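Local structure of MAGE domain-containing protein (Xenopus laevis, 7DG2) at residues B[156-161]-B[167-172]; B[120-125]-B[144-149]. The protein probably serves as the MAGE-type Nse3 subunit of the Smc5/6 complex, joining Nse1 in a dimer that shapes the Nse4 protein. All coordinates share one frame; numbering follows the deposited sequence.

Interaction 1. Residues B[156-161]-B[167-172]; sequences LEYNKV and VEYEFR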
ATOM      1  N   LEU B 156      16.066 -12.086   3.335  1.00 19.57           N
ATOM      2  CA  LEU B 156      17.403 -12.448   3.772  1.00 18.61           C
ATOM      3  C   LEU B 156      17.331 -13.632   4.723  1.00 20.34           C
ATOM      4  O   LEU B 156      16.325 -13.840   5.407  1.00 21.64           O
ATOM      5  CB  LEU B 156      18.086 -11.279   4.484  1.00 17.99           C
ATOM      6  CG  LEU B 156      18.299  -9.975   3.706  1.00 18.80           C
ATOM      7  CD1 LEU B 156      18.801  -8.878   4.631  1.00 17.99           C
ATOM      8  CD2 LEU B 156      19.249 -10.188   2.541  1.00 16.05           C
ATOM      9  N   GLU B 157      18.414 -14.399   4.754  1.00 20.83           N
ATOM     10  CA  GLU B 157      18.696 -15.351   5.823  1.00 26.16           C
ATOM     11  C   GLU B 157      19.727 -14.744   6.765  1.00 26.40           C
ATOM     12  O   GLU B 157      20.648 -14.050   6.327  1.00 22.99           O
ATOM     13  CB  GLU B 157      19.239 -16.665   5.268  1.00 26.06           C
ATOM     14  CG  GLU B 157      18.234 -17.560   4.596  1.00 31.12           C
ATOM     15  CD  GLU B 157      18.866 -18.869   4.172  1.00 38.58           C
ATOM     16  OE1 GLU B 157      20.069 -19.066   4.468  1.00 39.40           O
ATOM     17  OE2 GLU B 157      18.171 -19.697   3.544  1.00 44.41           O
ATOM     18  N   TYR B 158      19.579 -15.034   8.059  1.00 29.09           N
ATOM     19  CA  TYR B 158      20.400 -14.458   9.123  1.00 28.42           C
ATOM     20  C   TYR B 158      20.828 -15.637   9.986  1.00 30.83           C
ATOM     21  O   TYR B 158      20.059 -16.080  10.842  1.00 32.55           O
ATOM     22  CB  TYR B 158      19.609 -13.428   9.925  1.00 29.34           C
ATOM     23  CG  TYR B 158      20.375 -12.658  10.978  1.00 30.13           C
ATOM     24  CD1 TYR B 158      21.492 -11.912  10.643  1.00 30.92           C
ATOM     25  CD2 TYR B 158      19.957 -12.654  12.310  1.00 30.99           C
ATOM     26  CE1 TYR B 158      22.181 -11.178  11.598  1.00 34.23           C
ATOM     27  CE2 TYR B 158      20.642 -11.925  13.274  1.00 31.22           C
ATOM     28  CZ  TYR B 158      21.755 -11.192  12.914  1.00 32.08           C
ATOM     29  OH  TYR B 158      22.452 -10.463  13.855  1.00 35.38           O
ATOM     30  N   ASN B 159      22.031 -16.155   9.741  1.00 28.62           N
ATOM     31  CA  ASN B 159      22.444 -17.457  10.250  1.00 34.18           C
ATOM     32  C   ASN B 159      23.662 -17.336  11.153  1.00 33.66           C
ATOM     33  O   ASN B 159      24.591 -16.580  10.859  1.00 28.38           O
ATOM     34  CB  ASN B 159      22.765 -18.410   9.095  1.00 32.28           C
ATOM     35  CG  ASN B 159      21.590 -18.601   8.150  1.00 32.61           C
ATOM     36  OD1 ASN B 159      20.440 -18.670   8.585  1.00 36.20           O
ATOM     37  ND2 ASN B 159      21.876 -18.687   6.848  1.00 34.47           N
ATOM     38  N   LYS B 160      23.658 -18.095  12.250  1.00 35.94           N
ATOM     39  CA  LYS B 160      24.837 -18.154  13.104  1.00 33.38           C
ATOM     40  C   LYS B 160      25.996 -18.781  12.347  1.00 34.09           C
ATOM     41  O   LYS B 160      25.833 -19.791  11.654  1.00 36.36           O
ATOM     42  CB  LYS B 160      24.543 -18.960  14.372  1.00 39.83           C
ATOM     43  CG  LYS B 160      23.671 -18.242  15.377  1.00 44.49           C
ATOM     44  CD  LYS B 160      23.250 -19.171  16.507  1.00 51.90           C
ATOM     45  CE  LYS B 160      22.348 -18.454  17.495  1.00 48.99           C
ATOM     46  NZ  LYS B 160      21.922 -19.352  18.599  1.00 59.24           N
ATOM     47  N   VAL B 161      27.170 -18.167  12.456  1.00 34.93           N
ATOM     48  CA  VAL B 161      28.359 -18.747  11.842  1.00 37.92           C
ATOM     49  C   VAL B 161      28.743 -19.960  12.680  1.00 40.58           C
ATOM     50  O   VAL B 161      28.983 -19.824  13.889  1.00 39.41           O
ATOM     51  CB  VAL B 161      29.507 -17.731  11.746  1.00 38.88           C
ATOM     52  CG1 VAL B 161      30.716 -18.378  11.096  1.00 43.87           C
ATOM     53  CG2 VAL B 161      29.073 -16.506  10.941  1.00 35.26           C
ATOM     54  N   VAL B 167      29.668 -15.616  19.417  1.00 55.03           N
ATOM     55  CA  VAL B 167      28.629 -15.824  18.413  1.00 52.94           C
ATOM     56  C   VAL B 167      28.689 -14.719  17.367  1.00 49.64           C
ATOM     57  O   VAL B 167      28.790 -13.530  17.690  1.00 45.79           O
ATOM     58  CB  VAL B 167      27.242 -15.913  19.069  1.00 55.50           C
ATOM     59  CG1 VAL B 167      26.888 -14.620  19.800  1.00 55.71           C
ATOM     60  CG2 VAL B 167      26.184 -16.258  18.021  1.00 50.03           C
ATOM     61  N   GLU B 168      28.656 -15.120  16.100  1.00 46.77           N
ATOM     62  CA  GLU B 168      28.736 -14.213  14.967  1.00 44.24           C
ATOM     63  C   GLU B 168      27.713 -14.657  13.930  1.00 36.41           C
ATOM     64  O   GLU B 168      27.408 -15.847  13.812  1.00 33.38           O
ATOM     65  CB  GLU B 168      30.158 -14.203  14.375  1.00 45.15           C
ATOM     66  CG  GLU B 168      30.353 -13.295  13.174  1.00 48.87           C
ATOM     67  CD  GLU B 168      31.789 -13.272  12.687  1.00 50.67           C
ATOM     68  OE1 GLU B 168      32.228 -12.219  12.175  1.00 56.95           O
ATOM     69  OE2 GLU B 168      32.481 -14.305  12.821  1.00 54.08           O
ATOM     70  N   TYR B 169      27.183 -13.697  13.172  1.00 37.29           N
ATOM     71  CA  TYR B 169      26.140 -13.976  12.195  1.00 33.73           C
ATOM     72  C   TYR B 169      26.598 -13.630  10.782  1.00 33.10           C
ATOM     73  O   TYR B 169      27.434 -12.745  10.574  1.00 29.89           O
ATOM     74  CB  TYR B 169      24.865 -13.199  12.525  1.00 34.07           C
ATOM     75  CG  TYR B 169      24.095 -13.774  13.689  1.00 34.93           C
ATOM     76  CD1 TYR B 169      24.404 -13.418  14.991  1.00 37.50           C
ATOM     77  CD2 TYR B 169      23.064 -14.683  13.480  1.00 37.90           C
ATOM     78  CE1 TYR B 169      23.700 -13.953  16.056  1.00 40.47           C
ATOM     79  CE2 TYR B 169      22.354 -15.213  14.532  1.00 38.07           C
ATOM     80  CZ  TYR B 169      22.678 -14.847  15.819  1.00 40.55           C
ATOM     81  OH  TYR B 169      21.976 -15.381  16.874  1.00 49.05           O
ATOM     82  N   GLU B 170      26.035 -14.343   9.809  1.00 29.36           N
ATOM     83  CA  GLU B 170      26.268 -14.056   8.403  1.00 27.06           C
ATOM     84  C   GLU B 170      24.940 -14.062   7.654  1.00 26.55           C
ATOM     85  O   GLU B 170      23.953 -14.657   8.093  1.00 26.92           O
ATOM     86  CB  GLU B 170      27.236 -15.062   7.773  1.00 28.71           C
ATOM     87  CG  GLU B 170      26.761 -16.497   7.857  1.00 33.54           C
ATOM     88  CD  GLU B 170      27.871 -17.487   7.572  1.00 38.75           C
ATOM     89  OE1 GLU B 170      29.028 -17.048   7.391  1.00 40.65           O
ATOM     90  OE2 GLU B 170      27.582 -18.700   7.526  1.00 47.55           O
ATOM     91  N   PHE B 171      24.934 -13.394   6.505  1.00 27.05           N
ATOM     92  CA  PHE B 171      23.727 -13.196   5.719  1.00 26.48           C
ATOM     93  C   PHE B 171      23.819 -13.927   4.388  1.00 24.42           C
ATOM     94  O   PHE B 171      24.880 -13.961   3.755  1.00 24.15           O
ATOM     95  CB  PHE B 171      23.506 -11.715   5.433  1.00 26.10           C
ATOM     96  CG  PHE B 171      23.000 -10.918   6.592  1.00 29.63           C
ATOM     97  CD1 PHE B 171      21.638 -10.817   6.836  1.00 27.59           C
ATOM     98  CD2 PHE B 171      23.876 -10.194   7.389  1.00 30.19           C
ATOM     99  CE1 PHE B 171      21.164 -10.029   7.867  1.00 30.68           C
ATOM    100  CE2 PHE B 171      23.408  -9.402   8.417  1.00 31.13           C
ATOM    101  CZ  PHE B 171      22.056  -9.328   8.663  1.00 31.83           C
ATOM    102  N   ARG B 172      22.689 -14.487   3.950  1.00 20.45           N
ATOM    103  CA  ARG B 172      22.520 -14.983   2.592  1.00 19.95           C
ATOM    104  C   ARG B 172      21.219 -14.412   2.040  1.00 19.43           C
ATOM    105  O   ARG B 172      20.396 -13.875   2.785  1.00 19.48           O
ATOM    106  CB  ARG B 172      22.476 -16.520   2.548  1.00 26.84           C
ATOM    107  CG  ARG B 172      23.630 -17.216   3.262  1.00 28.21           C
ATOM    108  CD  ARG B 172      23.545 -18.731   3.079  1.00 29.99           C
ATOM    109  NE  ARG B 172      23.592 -19.098   1.665  1.00 36.91           N
ATOM    110  CZ  ARG B 172      24.716 -19.321   0.989  1.00 38.28           C
ATOM    111  NH1 ARG B 172      25.886 -19.212   1.607  1.00 36.27           N
ATOM    112  NH2 ARG B 172      24.676 -19.645  -0.301  1.00 32.03           N
TER
HETATM  113  O   HOH W   1      24.816 -19.171   6.236  1.00 32.74           O
HETATM  114  O   HOH W   2      28.779 -18.078  15.949  1.00 44.66           O
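The wing of the second winged-helix motif in this MAGE domain is an antiparallel hairpin, with E157 facing R172 and N159 facing E170 in hydrogen-bonded pairs. The link from N159 N to E170 O spans 2.9 Å and is almost straight (178°). Toward the turn, V161 N gives a bond to E168 O at 2.7 Å. On the face carrying Y158 and F171 the contact is aromatic. With CG anti to the backbone N (chi1 -174°), the Y158 side chain crosses Y169 at about a right angle and lays its ring over one face of the Y169 ring in an offset stack, Y158 CZ 3.6 Å from Y169 CG. On F171, Y158 CD1 sits above the ring face towards its rim, 3.3 Å from F171 CZ, the two planes inclined at 40°. The K160 chain runs alongside Y169, its CG 3.4 Å from Y169 CE2. The other face is polar: N159 ND2 reaches E157 OE1 at 3.0 Å and, through a water, E170 OE2. Replacing Y158 by alanine would probably strip the Y169 ring of its stacking partner and leave E118 without the phenol hydroxyl that bonds to it. Strand 169-173 lies between 156-160 and 116-117. Beneath the hairpin, L156 and F171 pack on I109 of helix 94-111, while Y158 rests on T147 and V151 of helix 142-152.

Interaction 2. Residues B[120-125]-B[144-149]; sequences AIWEML and KLVTEE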
ATOM      1  N   ALA B 120      30.624  -7.276   7.794  1.00 31.25           N
ATOM      2  CA  ALA B 120      30.874  -6.669   6.492  1.00 32.11           C
ATOM      3  C   ALA B 120      29.694  -5.826   6.031  1.00 30.07           C
ATOM      4  O   ALA B 120      29.887  -4.791   5.389  1.00 28.20           O
ATOM      5  CB  ALA B 120      31.192  -7.751   5.463  1.00 30.02           C
ATOM      6  N   ILE B 121      28.471  -6.247   6.351  1.00 28.02           N
ATOM      7  CA  ILE B 121      27.299  -5.488   5.934  1.00 30.55           C
ATOM      8  C   ILE B 121      27.227  -4.155   6.677  1.00 27.47           C
ATOM      9  O   ILE B 121      27.002  -3.102   6.071  1.00 25.18           O
ATOM     10  CB  ILE B 121      26.027  -6.337   6.116  1.00 27.55           C
ATOM     11  CG1 ILE B 121      25.975  -7.390   5.006  1.00 31.45           C
ATOM     12  CG2 ILE B 121      24.779  -5.458   6.152  1.00 28.21           C
ATOM     13  CD1 ILE B 121      24.727  -8.208   4.977  1.00 37.78           C
ATOM     14  N   TRP B 122      27.426  -4.166   8.000  1.00 26.12           N
ATOM     15  CA  TRP B 122      27.376  -2.891   8.711  1.00 26.18           C
ATOM     16  C   TRP B 122      28.552  -1.993   8.350  1.00 25.24           C
ATOM     17  O   TRP B 122      28.412  -0.768   8.339  1.00 27.76           O
ATOM     18  CB  TRP B 122      27.310  -3.116  10.222  1.00 28.39           C
ATOM     19  CG  TRP B 122      26.054  -3.791  10.623  1.00 27.06           C
ATOM     20  CD1 TRP B 122      25.938  -5.006  11.236  1.00 28.27           C
ATOM     21  CD2 TRP B 122      24.715  -3.322  10.401  1.00 25.85           C
ATOM     22  NE1 TRP B 122      24.613  -5.313  11.428  1.00 28.51           N
ATOM     23  CE2 TRP B 122      23.841  -4.297  10.925  1.00 27.47           C
ATOM     24  CE3 TRP B 122      24.171  -2.169   9.822  1.00 28.17           C
ATOM     25  CZ2 TRP B 122      22.453  -4.156  10.893  1.00 26.83           C
ATOM     26  CZ3 TRP B 122      22.783  -2.032   9.787  1.00 26.62           C
ATOM     27  CH2 TRP B 122      21.944  -3.024  10.316  1.00 25.95           C
ATOM     28  N   GLU B 123      29.706  -2.579   8.034  1.00 30.00           N
ATOM     29  CA  GLU B 123      30.851  -1.780   7.611  1.00 32.57           C
ATOM     30  C   GLU B 123      30.534  -1.019   6.327  1.00 33.77           C
ATOM     31  O   GLU B 123      30.778   0.191   6.227  1.00 33.20           O
ATOM     32  CB  GLU B 123      32.058  -2.699   7.438  1.00 34.48           C
ATOM     33  CG  GLU B 123      33.281  -2.077   6.806  1.00 38.56           C
ATOM     34  CD  GLU B 123      34.438  -3.061   6.744  1.00 46.93           C
ATOM     35  OE1 GLU B 123      35.525  -2.739   7.273  1.00 53.79           O
ATOM     36  OE2 GLU B 123      34.253  -4.169   6.189  1.00 46.65           O
ATOM     37  N   MET B 124      29.962  -1.715   5.342  1.00 29.39           N
ATOM     38  CA  MET B 124      29.510  -1.061   4.118  1.00 27.24           C
ATOM     39  C   MET B 124      28.458   0.004   4.416  1.00 29.79           C
ATOM     40  O   MET B 124      28.575   1.149   3.970  1.00 27.75           O
ATOM     41  CB  MET B 124      28.952  -2.103   3.138  1.00 29.93           C
ATOM     42  CG  MET B 124      28.341  -1.507   1.862  1.00 28.79           C
ATOM     43  SD  MET B 124      27.690  -2.750   0.710  1.00 29.01           S
ATOM     44  CE  MET B 124      26.305  -3.370   1.667  1.00 27.16           C
ATOM     45  N   LEU B 125      27.420  -0.358   5.173  1.00 26.03           N
ATOM     46  CA  LEU B 125      26.319   0.575   5.396  1.00 26.99           C
ATOM     47  C   LEU B 125      26.763   1.815   6.166  1.00 28.34           C
ATOM     48  O   LEU B 125      26.146   2.879   6.031  1.00 28.05           O
ATOM     49  CB  LEU B 125      25.173  -0.119   6.124  1.00 27.19           C
ATOM     50  CG  LEU B 125      24.467  -1.213   5.321  1.00 28.08           C
ATOM     51  CD1 LEU B 125      23.223  -1.681   6.038  1.00 25.25           C
ATOM     52  CD2 LEU B 125      24.124  -0.711   3.916  1.00 27.63           C
ATOM     53  N   LYS B 144      16.743  -3.665  13.483  1.00 23.58           N
ATOM     54  CA  LYS B 144      15.526  -4.468  13.417  1.00 27.80           C
ATOM     55  C   LYS B 144      15.047  -4.634  11.978  1.00 23.35           C
ATOM     56  O   LYS B 144      14.566  -5.708  11.600  1.00 25.27           O
ATOM     57  CB  LYS B 144      14.434  -3.837  14.275  1.00 30.45           C
ATOM     58  CG  LYS B 144      13.221  -4.730  14.464  1.00 37.78           C
ATOM     59  CD  LYS B 144      12.405  -4.316  15.680  1.00 40.13           C
ATOM     60  CE  LYS B 144      11.919  -2.893  15.551  1.00 47.38           C
ATOM     61  NZ  LYS B 144      11.136  -2.697  14.300  1.00 47.12           N
ATOM     62  N   LEU B 145      15.153  -3.580  11.165  1.00 24.76           N
ATOM     63  CA  LEU B 145      14.743  -3.685   9.765  1.00 23.63           C
ATOM     64  C   LEU B 145      15.531  -4.770   9.046  1.00 22.40           C
ATOM     65  O   LEU B 145      14.952  -5.605   8.338  1.00 21.82           O
ATOM     66  CB  LEU B 145      14.923  -2.337   9.061  1.00 21.55           C
ATOM     67  CG  LEU B 145      14.652  -2.329   7.552  1.00 20.59           C
ATOM     68  CD1 LEU B 145      13.211  -2.733   7.288  1.00 24.74           C
ATOM     69  CD2 LEU B 145      14.947  -0.955   6.956  1.00 22.48           C
ATOM     70  N   VAL B 146      16.854  -4.786   9.234  1.00 20.75           N
ATOM     71  CA  VAL B 146      17.714  -5.690   8.469  1.00 19.78           C
ATOM     72  C   VAL B 146      17.715  -7.104   9.044  1.00 23.79           C
ATOM     73  O   VAL B 146      17.657  -8.084   8.292  1.00 21.89           O
ATOM     74  CB  VAL B 146      19.138  -5.110   8.378  1.00 21.74           C
ATOM     75  CG1 VAL B 146      20.066  -6.114   7.728  1.00 21.48           C
ATOM     76  CG2 VAL B 146      19.126  -3.794   7.584  1.00 23.18           C
ATOM     77  N   THR B 147      17.795  -7.253  10.373  1.00 21.76           N
ATOM     78  CA  THR B 147      17.940  -8.579  10.967  1.00 21.43           C
ATOM     79  C   THR B 147      16.617  -9.234  11.342  1.00 22.84           C
ATOM     80  O   THR B 147      16.601 -10.438  11.620  1.00 23.92           O
ATOM     81  CB  THR B 147      18.828  -8.528  12.227  1.00 23.87           C
ATOM     82  OG1 THR B 147      18.156  -7.811  13.272  1.00 27.00           O
ATOM     83  CG2 THR B 147      20.147  -7.856  11.913  1.00 28.62           C
ATOM     84  N   GLU B 148      15.513  -8.489  11.359  1.00 24.60           N
ATOM     85  CA  GLU B 148      14.218  -9.061  11.712  1.00 22.35           C
ATOM     86  C   GLU B 148      13.212  -8.908  10.580  1.00 21.58           C
ATOM     87  O   GLU B 148      12.732  -9.917  10.057  1.00 23.14           O
ATOM     88  CB  GLU B 148      13.687  -8.422  13.012  1.00 26.15           C
ATOM     89  CG  GLU B 148      14.617  -8.628  14.216  1.00 30.43           C
ATOM     90  CD  GLU B 148      14.055  -8.073  15.522  1.00 39.57           C
ATOM     91  OE1 GLU B 148      12.819  -7.929  15.645  1.00 38.72           O
ATOM     92  OE2 GLU B 148      14.861  -7.780  16.428  1.00 43.31           O
ATOM     93  N   GLU B 149      12.907  -7.679  10.162  1.00 21.97           N
ATOM     94  CA  GLU B 149      11.859  -7.471   9.163  1.00 21.59           C
ATOM     95  C   GLU B 149      12.215  -8.134   7.838  1.00 19.99           C
ATOM     96  O   GLU B 149      11.426  -8.920   7.298  1.00 20.81           O
ATOM     97  CB  GLU B 149      11.607  -5.977   8.965  1.00 22.43           C
ATOM     98  CG  GLU B 149      10.545  -5.663   7.904  1.00 23.41           C
ATOM     99  CD  GLU B 149      10.096  -4.206   7.938  1.00 28.45           C
ATOM    100  OE1 GLU B 149       9.712  -3.655   6.880  1.00 27.43           O
ATOM    101  OE2 GLU B 149      10.139  -3.606   9.032  1.00 33.98           O
TER
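K144 O receives two backbone N-H groups, from E148 N at 2.9 Å and from E149 N at 3.0 Å, in the helix whose V146 and T147 meet W122 of segment 120-125. The second of these bonds belongs to a wider, pi-type turn over 145-149. Toward helix 142-152 the indole leads with its six-membered ring: W122 CH2 stands 4.0 Å from V146 CB, the valine approaching the ring obliquely. V146 CG2 touches the same ring atom, whereas CG1 is anti to the backbone N (chi1 173°) and turns to F171. T147 comes in at the edge of the indole, near its plane, with CG2 4.5 Å from W122 CZ2; its hydroxyl is bonded within the helix to K143 O. Helices 118-127 and 142-152 are the second and third helices of a winged-helix motif, and here they meet lightly, burying 140 Å² between the segments. F171 of strand 169-173 lies between them, and I121, V146 and T147 all pack on it. A hydrogen bond from W122 NE1 to E118 OE2 helps hold the indole's rotation, and I130, P132 and V142 also pack on the ring. M124 of helix 118-127 packs on T13 of the Nse4 chain.

How the interactions relate
Followed from the N terminus, the chain enters helix 118-127 and later helix 142-152; their meeting in interaction 2 closes a loop of 18 residues. Helix 142-152 then leads directly into strand 156-160, and interaction 1 closes a second, much shorter loop of five residues when the chain returns in strand 169-173. The two closures are in series, neither enclosing nor crossing the other. They nevertheless share one core, their centres about 11 Å apart, with side chains of the hairpin packed against both helices. E118 joins them as well, accepting from Y158 through one carboxylate oxygen and from W122 through the other. Wing and helices thus form one winged-helix unit.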